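Local coordinates for HTH-type transcriptional regulator GadX (Escherichia coli, PDB 3MKL), which activates about fifteen acid-resistance genes, among them gadA, gadB and gadC, and can repress gadW, acting as a dimeric AraC/XylS-type DNA-binding regulator, at residues S87-I90 with Y91-N95; G98-P101 with T102-Q105. All coordinates share one frame; numbering follows the deposited sequence.

Contact 1. Residues S87-I90 with Y91-N95; sequences SYFI and YVFRN
Four successive i to i+4 backbone bonds tie S87-I90 to Y91-R94: Y91 N to S87 O, V92 N to Y88 O, F93 N to F89 O and R94 N to I90 O, each 2.9 Å long. This is helix 86-97, the last helix of the second predicted helix-turn-helix motif of this AraC-family domain, the position of a recognition helix. On one side V92 CG2 sits over a face of the Y88 ring, 3.7 Å from its centroid and offset toward the rim, a CH-pi contact with CZ nearest. With CG anti to the backbone N and beside the carbonyl carbon (chi1 173°), the Y88 ring leans toward the next turn, where V92 lies. Y91 comes to the same ring at a slant: Y91 CD2 is 4.0 Å from Y88 CD1, with the planes at 36°. F89 and F93 lie side by side on the buried side, their rings inclined at 56°, F89 CZ to F93 CD1 4.2 Å. They pack helix 86-97 against helices 51-67 and 101-107, through M60 and P101, and F89 also meets helix 74-80. On another side the R94 chain bends at chi3, bringing its NH1 to 3.6 Å from the I90 CG2 methyl.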
ATOM      1  N   SER A  87     -11.925   4.392   9.237  1.00 35.73           N
ATOM      2  CA  SER A  87     -12.977   3.435   8.816  1.00 35.04           C
ATOM      3  C   SER A  87     -12.572   2.712   7.542  1.00 33.10           C
ATOM      4  O   SER A  87     -12.658   1.475   7.431  1.00 31.50           O
ATOM      5  CB  SER A  87     -14.287   4.152   8.530  1.00 37.61           C
ATOM      6  OG  SER A  87     -14.861   4.690   9.699  1.00 41.30           O
ATOM      7  N   TYR A  88     -12.152   3.483   6.552  1.00 33.16           N
ATOM      8  CA  TYR A  88     -11.695   2.861   5.302  1.00 32.03           C
ATOM      9  C   TYR A  88     -10.447   1.964   5.518  1.00 29.50           C
ATOM     10  O   TYR A  88     -10.397   0.793   5.056  1.00 28.33           O
ATOM     11  CB  TYR A  88     -11.447   3.912   4.221  1.00 32.89           C
ATOM     12  CG  TYR A  88     -10.804   3.326   2.971  1.00 33.78           C
ATOM     13  CD1 TYR A  88     -11.559   2.626   2.054  1.00 34.12           C
ATOM     14  CD2 TYR A  88      -9.440   3.462   2.731  1.00 33.22           C
ATOM     15  CE1 TYR A  88     -11.001   2.090   0.902  1.00 36.65           C
ATOM     16  CE2 TYR A  88      -8.850   2.913   1.561  1.00 36.70           C
ATOM     17  CZ  TYR A  88      -9.651   2.231   0.656  1.00 36.84           C
ATOM     18  OH  TYR A  88      -9.113   1.685  -0.481  1.00 38.71           O
ATOM     19  N   PHE A  89      -9.445   2.500   6.217  1.00 28.47           N
ATOM     20  CA  PHE A  89      -8.275   1.685   6.564  1.00 27.22           C
ATOM     21  C   PHE A  89      -8.689   0.391   7.272  1.00 26.40           C
ATOM     22  O   PHE A  89      -8.239  -0.680   6.888  1.00 24.14           O
ATOM     23  CB  PHE A  89      -7.273   2.464   7.427  1.00 28.07           C
ATOM     24  CG  PHE A  89      -6.250   1.598   8.109  1.00 29.13           C
ATOM     25  CD1 PHE A  89      -5.217   1.013   7.390  1.00 30.61           C
ATOM     26  CD2 PHE A  89      -6.305   1.386   9.482  1.00 31.09           C
ATOM     27  CE1 PHE A  89      -4.257   0.233   8.050  1.00 30.52           C
ATOM     28  CE2 PHE A  89      -5.348   0.618  10.132  1.00 31.07           C
ATOM     29  CZ  PHE A  89      -4.342   0.034   9.416  1.00 30.71           C
ATOM     30  N   ILE A  90      -9.535   0.489   8.303  1.00 26.86           N
ATOM     31  CA  ILE A  90     -10.045  -0.729   8.949  1.00 27.41           C
ATOM     32  C   ILE A  90     -10.677  -1.711   7.950  1.00 27.53           C
ATOM     33  O   ILE A  90     -10.391  -2.913   7.986  1.00 27.31           O
ATOM     34  CB  ILE A  90     -11.057  -0.412  10.129  1.00 29.93           C
ATOM     35  CG1 ILE A  90     -10.334   0.294  11.305  1.00 27.07           C
ATOM     36  CG2 ILE A  90     -11.770  -1.691  10.583  1.00 28.14           C
ATOM     37  CD1 ILE A  90     -11.287   0.942  12.317  1.00 31.69           C
ATOM     38  N   TYR A  91     -11.510  -1.195   7.046  1.00 28.48           N
ATOM     39  CA  TYR A  91     -12.175  -2.021   6.027  1.00 28.82           C
ATOM     40  C   TYR A  91     -11.169  -2.794   5.134  1.00 28.39           C
ATOM     41  O   TYR A  91     -11.345  -3.974   4.832  1.00 28.17           O
ATOM     42  CB  TYR A  91     -13.089  -1.149   5.156  1.00 29.55           C
ATOM     43  CG  TYR A  91     -13.274  -1.696   3.759  1.00 30.89           C
ATOM     44  CD1 TYR A  91     -14.230  -2.696   3.500  1.00 31.81           C
ATOM     45  CD2 TYR A  91     -12.521  -1.208   2.682  1.00 27.87           C
ATOM     46  CE1 TYR A  91     -14.401  -3.220   2.207  1.00 32.04           C
ATOM     47  CE2 TYR A  91     -12.709  -1.723   1.378  1.00 30.25           C
ATOM     48  CZ  TYR A  91     -13.640  -2.727   1.170  1.00 29.26           C
ATOM     49  OH  TYR A  91     -13.823  -3.244  -0.066  1.00 34.52           O
ATOM     50  N   VAL A  92     -10.121  -2.105   4.699  1.00 27.94           N
ATOM     51  CA  VAL A  92      -9.185  -2.704   3.768  1.00 28.50           C
ATOM     52  C   VAL A  92      -8.258  -3.687   4.498  1.00 26.99           C
ATOM     53  O   VAL A  92      -7.848  -4.711   3.919  1.00 26.41           O
ATOM     54  CB  VAL A  92      -8.380  -1.612   3.048  1.00 29.32           C
ATOM     55  CG1 VAL A  92      -7.319  -2.218   2.188  1.00 31.08           C
ATOM     56  CG2 VAL A  92      -9.321  -0.812   2.158  1.00 33.32           C
ATOM     57  N   PHE A  93      -7.943  -3.373   5.760  1.00 25.38           N
ATOM     58  CA  PHE A  93      -7.141  -4.296   6.602  1.00 25.24           C
ATOM     59  C   PHE A  93      -7.908  -5.573   6.915  1.00 25.83           C
ATOM     60  O   PHE A  93      -7.394  -6.668   6.728  1.00 25.80           O
ATOM     61  CB  PHE A  93      -6.706  -3.599   7.881  1.00 24.80           C
ATOM     62  CG  PHE A  93      -5.763  -4.403   8.754  1.00 24.61           C
ATOM     63  CD1 PHE A  93      -4.401  -4.106   8.783  1.00 22.49           C
ATOM     64  CD2 PHE A  93      -6.244  -5.397   9.590  1.00 26.59           C
ATOM     65  CE1 PHE A  93      -3.533  -4.800   9.621  1.00 25.06           C
ATOM     66  CE2 PHE A  93      -5.390  -6.109  10.445  1.00 28.18           C
ATOM     67  CZ  PHE A  93      -4.022  -5.807  10.460  1.00 28.66           C
ATOM     68  N   ARG A  94      -9.158  -5.427   7.340  1.00 26.98           N
ATOM     69  CA  ARG A  94     -10.002  -6.595   7.574  1.00 29.34           C
ATOM     70  C   ARG A  94     -10.161  -7.486   6.328  1.00 29.54           C
ATOM     71  O   ARG A  94     -10.153  -8.702   6.456  1.00 30.56           O
ATOM     72  CB  ARG A  94     -11.350  -6.215   8.183  1.00 30.83           C
ATOM     73  CG  ARG A  94     -12.206  -7.432   8.479  1.00 36.93           C
ATOM     74  CD  ARG A  94     -13.348  -7.169   9.459  1.00 45.89           C
ATOM     75  NE  ARG A  94     -14.393  -6.374   8.834  1.00 50.23           N
ATOM     76  CZ  ARG A  94     -14.659  -5.106   9.139  1.00 52.80           C
ATOM     77  NH1 ARG A  94     -13.984  -4.468  10.096  1.00 53.48           N
ATOM     78  NH2 ARG A  94     -15.617  -4.473   8.492  1.00 55.27           N
ATOM     79  N   ASN A  95     -10.305  -6.883   5.140  1.00 28.94           N
ATOM     80  CA  ASN A  95     -10.367  -7.639   3.895  1.00 30.43           C
ATOM     81  C   ASN A  95      -9.077  -8.398   3.647  1.00 29.83           C
ATOM     82  O   ASN A  95      -9.102  -9.554   3.260  1.00 31.57           O
ATOM     83  CB  ASN A  95     -10.643  -6.731   2.689  1.00 30.68           C
ATOM     84  CG  ASN A  95     -12.111  -6.533   2.424  1.00 34.43           C
ATOM     85  OD1 ASN A  95     -12.968  -7.065   3.139  1.00 37.90           O
ATOM     86  ND2 ASN A  95     -12.422  -5.781   1.369  1.00 37.38           N
TER

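Contact 2. Residues G98-P101 with T102-Q105; sequences GMTP and TEYQ
T100 holds OG1 between its backbone N and carbonyl carbon (chi1 66°), while E103 places CG beside its own N (chi1 -71°) and runs extended beyond it, so the two side chains cross at about a right angle and form a capping box at the start of helix 101-107. T100 is the N-cap: its OG1 accepts from E103 N at 3.1 Å. In return E103 OE1 takes the T100 N-H at 3.0 Å, an almost straight bond that arrives from above the carboxylate plane, 62° out of it. The same OE1 receives the T100 hydroxyl through its anti lone pair, OG1 to OE1 3.1 Å. Two donors from one residue thus grip a single carboxylate oxygen and should limit its rotation, and their combined pull probably helps keep E103 ionised. The regular helical pattern follows at once, with Y104 N bonded to T100 O and Q105 N to P101 O. P101, the first helical residue, packs with Y104 against I67 of helix 51-67 and F93 of helix 86-97. Selenomethionine M99 bends at chi3 and sets its SE 3.7 Å from Y104 CA and 3.9 Å from Y104 CD1, a Met-aromatic contact oblique to the ring. At the other carboxylate oxygen, a water O lies an unusually short 2.5 Å from E103 OE2, and that water also donates weakly to G98 O.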
ATOM      1  N   GLY A  98      -8.363 -10.606   7.510  1.00 30.61           N
ATOM      2  CA  GLY A  98      -9.476 -11.399   8.002  1.00 33.53           C
ATOM      3  C   GLY A  98      -9.971 -10.864   9.322  1.00 35.36           C
ATOM      4  O   GLY A  98     -10.937 -11.368   9.869  1.00 37.98           O
HETATM    5  N   MSE A  99      -9.292  -9.842   9.831  1.00 33.95           N
HETATM    6  CA  MSE A  99      -9.576  -9.289  11.150  1.00 36.25           C
HETATM    7  C   MSE A  99      -9.306  -7.790  11.144  1.00 32.96           C
HETATM    8  O   MSE A  99      -8.568  -7.300  10.297  1.00 30.66           O
HETATM    9  CB  MSE A  99      -8.711  -9.978  12.220  1.00 38.81           C
HETATM   10  CG  MSE A  99      -7.233 -10.019  11.864  1.00 42.24           C
HETATM   11 SE   MSE A  99      -6.085 -10.786  13.244  1.00 60.45          SE
HETATM   12  CE  MSE A  99      -7.284 -12.176  13.946  1.00 59.30           C
ATOM     13  N   THR A 100      -9.908  -7.074  12.085  1.00 33.89           N
ATOM     14  CA  THR A 100      -9.674  -5.640  12.246  1.00 32.42           C
ATOM     15  C   THR A 100      -8.247  -5.353  12.766  1.00 32.23           C
ATOM     16  O   THR A 100      -7.634  -6.212  13.410  1.00 33.22           O
ATOM     17  CB  THR A 100     -10.699  -4.997  13.232  1.00 34.28           C
ATOM     18  OG1 THR A 100     -10.490  -5.525  14.547  1.00 37.76           O
ATOM     19  CG2 THR A 100     -12.136  -5.267  12.810  1.00 34.09           C
ATOM     20  N   PRO A 101      -7.717  -4.135  12.495  1.00 31.57           N
ATOM     21  CA  PRO A 101      -6.429  -3.779  13.099  1.00 32.45           C
ATOM     22  C   PRO A 101      -6.397  -3.986  14.612  1.00 35.89           C
ATOM     23  O   PRO A 101      -5.369  -4.406  15.138  1.00 37.01           O
ATOM     24  CB  PRO A 101      -6.277  -2.302  12.752  1.00 31.41           C
ATOM     25  CG  PRO A 101      -7.046  -2.143  11.475  1.00 29.00           C
ATOM     26  CD  PRO A 101      -8.156  -3.134  11.494  1.00 29.39           C
ATOM     27  N   THR A 102      -7.515  -3.705  15.290  1.00 37.86           N
ATOM     28  CA  THR A 102      -7.604  -3.837  16.732  1.00 42.65           C
ATOM     29  C   THR A 102      -7.476  -5.279  17.143  1.00 45.74           C
ATOM     30  O   THR A 102      -6.779  -5.574  18.111  1.00 48.12           O
ATOM     31  CB  THR A 102      -8.928  -3.261  17.314  1.00 43.65           C
ATOM     32  OG1 THR A 102      -8.940  -1.848  17.136  1.00 43.75           O
ATOM     33  CG2 THR A 102      -9.043  -3.548  18.803  1.00 46.53           C
ATOM     34  N   GLU A 103      -8.158  -6.174  16.423  1.00 46.49           N
ATOM     35  CA  GLU A 103      -8.021  -7.601  16.706  1.00 50.48           C
ATOM     36  C   GLU A 103      -6.557  -7.975  16.598  1.00 51.33           C
ATOM     37  O   GLU A 103      -5.986  -8.473  17.552  1.00 54.36           O
ATOM     38  CB  GLU A 103      -8.875  -8.457  15.773  1.00 50.17           C
ATOM     39  CG  GLU A 103     -10.372  -8.352  16.027  1.00 54.06           C
ATOM     40  CD  GLU A 103     -11.202  -9.003  14.933  1.00 56.81           C
ATOM     41  OE1 GLU A 103     -11.769  -8.259  14.097  1.00 55.57           O
ATOM     42  OE2 GLU A 103     -11.282 -10.256  14.906  1.00 60.62           O
ATOM     43  N   TYR A 104      -5.941  -7.680  15.454  1.00 49.79           N
ATOM     44  CA  TYR A 104      -4.526  -8.020  15.230  1.00 51.61           C
ATOM     45  C   TYR A 104      -3.579  -7.532  16.333  1.00 54.69           C
ATOM     46  O   TYR A 104      -2.666  -8.255  16.750  1.00 57.67           O
ATOM     47  CB  TYR A 104      -4.030  -7.503  13.876  1.00 48.20           C
ATOM     48  CG  TYR A 104      -2.674  -8.078  13.496  1.00 51.04           C
ATOM     49  CD1 TYR A 104      -2.574  -9.216  12.680  1.00 52.01           C
ATOM     50  CD2 TYR A 104      -1.495  -7.501  13.966  1.00 53.74           C
ATOM     51  CE1 TYR A 104      -1.337  -9.749  12.340  1.00 53.86           C
ATOM     52  CE2 TYR A 104      -0.259  -8.029  13.635  1.00 56.01           C
ATOM     53  CZ  TYR A 104      -0.187  -9.152  12.827  1.00 56.01           C
ATOM     54  OH  TYR A 104       1.051  -9.663  12.500  1.00 60.90           O
ATOM     55  N   GLN A 105      -3.798  -6.290  16.759  1.00 54.70           N
ATOM     56  CA  GLN A 105      -2.998  -5.613  17.769  1.00 58.13           C
ATOM     57  C   GLN A 105      -3.095  -6.338  19.115  1.00 62.98           C
ATOM     58  O   GLN A 105      -2.164  -6.275  19.921  1.00 66.43           O
ATOM     59  CB  GLN A 105      -3.499  -4.175  17.911  1.00 56.71           C
ATOM     60  CG  GLN A 105      -2.450  -3.145  18.251  1.00 58.94           C
ATOM     61  CD  GLN A 105      -3.060  -1.798  18.630  1.00 60.67           C
ATOM     62  OE1 GLN A 105      -4.050  -1.739  19.366  1.00 62.31           O
ATOM     63  NE2 GLN A 105      -2.462  -0.708  18.137  1.00 59.55           N
TER
HETATM   64  O   HOH W   1     -12.300 -11.347  12.948  1.00 59.95           O

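Overall arrangement
Contacts 1 and 2 follow each other along the chain, their centres about 10 Å apart, and they touch where the short loop after helix 86-97 leads into helix 101-107. P101 fits against the buried aromatic pair: its CG lies 3.5 Å from F89 CE2, and its N is 3.5 Å from F93 CD2. R94 reaches T100 as well, with NH1 3.4 Å from T100 CG2, so the cap of the second helix sits against the side of the first. Contact 1 lies in the predicted DNA-binding motif, residues 74-97, and contact 2 is the cap of the following helix. Helix 101-107, capped at its N-terminus by the box, packs on the probable recognition helix through P101 and Y104.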